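Local coordinates for protein prolyl-4 hydroxylase (PDB 2V4A) that probably hydroxylates proline residues in peptide substrates as an iron- and 2-oxoglutarate-dependent oxygenase of a green alga, at residues Q97-P102 and R141-L146. Sequence-based numbering, arbitrary orientation.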
loop_
_atom_site.group_PDB
_atom_site.type_symbol
_atom_site.label_atom_id
_atom_site.label_comp_id
_atom_site.label_asym_id
_atom_site.label_seq_id
_atom_site.Cartn_x
_atom_site.Cartn_y
_atom_site.Cartn_z
ATOM N N GLN A 97 10.075 -4.206 -9.460
ATOM C CA GLN A 97 10.584 -3.233 -10.480
ATOM C C GLN A 97 10.528 -1.756 -10.051
ATOM O O GLN A 97 11.513 -1.024 -10.216
ATOM C CB GLN A 97 9.849 -3.492 -11.783
ATOM C CG GLN A 97 10.268 -4.888 -12.386
ATOM C CD GLN A 97 9.579 -5.213 -13.696
ATOM O OE1 GLN A 97 9.335 -4.324 -14.528
ATOM N NE2 GLN A 97 9.301 -6.500 -13.917
ATOM N N VAL A 98 9.388 -1.306 -9.506
ATOM C CA VAL A 98 9.228 0.123 -9.109
ATOM C C VAL A 98 10.071 0.413 -7.866
ATOM O O VAL A 98 10.675 1.467 -7.770
ATOM C CB VAL A 98 7.731 0.620 -8.979
ATOM C CG1 VAL A 98 7.054 0.142 -7.708
ATOM C CG2 VAL A 98 7.629 2.139 -9.039
ATOM N N THR A 99 10.133 -0.531 -6.921
ATOM C CA THR A 99 10.935 -0.294 -5.700
ATOM C C THR A 99 12.454 -0.549 -5.872
ATOM O O THR A 99 13.283 -0.079 -5.050
ATOM C CB THR A 99 10.432 -1.137 -4.511
ATOM O OG1 THR A 99 10.651 -2.528 -4.790
ATOM C CG2 THR A 99 8.895 -0.813 -4.151
HETATM N N MSE A 100 12.804 -1.288 -6.934
HETATM C CA MSE A 100 14.165 -1.722 -7.256
HETATM C C MSE A 100 14.677 -2.745 -6.258
HETATM O O MSE A 100 15.861 -2.979 -6.195
HETATM C CB MSE A 100 15.151 -0.536 -7.413
HETATM C CG MSE A 100 14.618 0.516 -8.365
HETATM SE SE MSE A 100 15.872 1.940 -8.806
HETATM C CE MSE A 100 16.527 1.162 -10.483
ATOM N N ILE A 101 13.778 -3.351 -5.485
ATOM C CA ILE A 101 14.171 -4.387 -4.516
ATOM C C ILE A 101 13.707 -5.751 -5.031
ATOM O O ILE A 101 12.522 -5.886 -5.371
ATOM C CB ILE A 101 13.606 -4.099 -3.080
ATOM C CG1 ILE A 101 13.969 -2.661 -2.647
ATOM C CG2 ILE A 101 14.079 -5.230 -2.083
ATOM C CD1 ILE A 101 13.216 -2.045 -1.396
ATOM N N PRO A 102 14.621 -6.749 -5.091
ATOM C CA PRO A 102 14.347 -8.038 -5.717
ATOM C C PRO A 102 13.301 -8.831 -4.897
ATOM O O PRO A 102 13.209 -8.649 -3.672
ATOM C CB PRO A 102 15.706 -8.743 -5.673
ATOM C CG PRO A 102 16.338 -8.223 -4.462
ATOM C CD PRO A 102 15.971 -6.717 -4.509
ATOM N N ARG A 141 11.723 -4.656 7.964
ATOM C CA ARG A 141 10.891 -4.034 6.904
ATOM C C ARG A 141 11.416 -2.632 6.539
ATOM O O ARG A 141 11.837 -1.883 7.427
ATOM C CB ARG A 141 9.452 -3.919 7.352
ATOM C CG ARG A 141 8.694 -5.224 7.304
ATOM C CD ARG A 141 7.372 -5.053 8.048
ATOM N NE ARG A 141 6.459 -6.155 7.803
ATOM C CZ ARG A 141 5.239 -6.236 8.338
ATOM N NH1 ARG A 141 4.808 -5.272 9.156
ATOM N NH2 ARG A 141 4.448 -7.281 8.061
ATOM N N VAL A 142 11.444 -2.312 5.238
ATOM C CA VAL A 142 12.044 -1.079 4.744
ATOM C C VAL A 142 11.035 -0.299 3.901
ATOM O O VAL A 142 11.040 0.932 3.920
ATOM C CB VAL A 142 13.370 -1.314 3.974
ATOM C CG1 VAL A 142 13.182 -2.198 2.777
ATOM C CG2 VAL A 142 14.041 0.005 3.555
ATOM N N VAL A 143 10.163 -0.995 3.181
ATOM C CA VAL A 143 9.200 -0.267 2.333
ATOM C C VAL A 143 7.848 -0.924 2.464
ATOM O O VAL A 143 7.744 -2.156 2.432
ATOM C CB VAL A 143 9.587 -0.343 0.822
ATOM C CG1 VAL A 143 8.472 0.256 -0.073
ATOM C CG2 VAL A 143 10.913 0.390 0.570
ATOM N N THR A 144 6.829 -0.085 2.556
ATOM C CA THR A 144 5.454 -0.469 2.487
ATOM C C THR A 144 4.836 0.033 1.203
ATOM O O THR A 144 5.017 1.188 0.827
ATOM C CB THR A 144 4.649 0.132 3.664
ATOM O OG1 THR A 144 5.310 -0.163 4.894
ATOM C CG2 THR A 144 3.208 -0.454 3.713
HETATM N N MSE A 145 4.062 -0.851 0.558
HETATM C CA MSE A 145 3.258 -0.492 -0.608
HETATM C C MSE A 145 1.824 -0.762 -0.276
HETATM O O MSE A 145 1.453 -1.907 0.012
HETATM C CB MSE A 145 3.653 -1.350 -1.805
HETATM C CG MSE A 145 2.880 -1.047 -3.097
HETATM SE SE MSE A 145 3.544 0.370 -4.171
HETATM C CE MSE A 145 5.413 -0.138 -4.427
ATOM N N LEU A 146 0.986 0.261 -0.368
ATOM C CA LEU A 146 -0.407 0.101 -0.019
ATOM C C LEU A 146 -1.212 0.398 -1.287
ATOM O O LEU A 146 -1.078 1.478 -1.844
ATOM C CB LEU A 146 -0.719 1.120 1.071
ATOM C CG LEU A 146 -1.760 0.875 2.119
ATOM C CD1 LEU A 146 -1.448 1.853 3.251
ATOM C CD2 LEU A 146 -3.116 1.198 1.400
#
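The apolar layer between a helix and the main antiparallel sheet of the double-stranded beta-helix (jelly-roll) core, the fold of 2-oxoglutarate oxygenases, is where Val98, Thr99 and Ile101 meet Val142, Val143 and Met145. Met145, a selenomethionine, reaches across from the strand: CG leaves anti to the backbone N (chi1 -179°), then the unbranched, flexible chain bends at chi2 and chi3 to lay its terminal methyl against two residues. Met145 CE lies 3.6 Å from Thr99 CG2 and 3.7 Å from Val98 CG1. Thr99 is divided in its duties. Thr99 CG2 faces the strand, approaching Val143 CG1 at 4.2 Å, while OG1 turns back to its own chain, hydrogen-bonded to the Val95 carbonyl and accepting a weak bond from Ile101 N; backbone on either side of Thr99 thus satisfies the buried hydroxyl. Met100, the first residue beyond the helix, takes positive phi, and Ile101 comes round to the sheet again. Its longer chain carries Ile101 CD1 obliquely to Val143 CG2 (3.9 Å) and Val142 CG1 (4.2 Å), stubby methyls of beta-branched residues that suit a strand. These successive valines can both point toward segment 97-102, Val142 meeting Ile101 alone, because they form a classic beta bulge facing Ile224. Strand 141-148 lies between strands 189-193 and 218-225; Ile101 also touches Ile224 on the latter, while Val98 and Met145 both pack on Leu34 of strand 30-34.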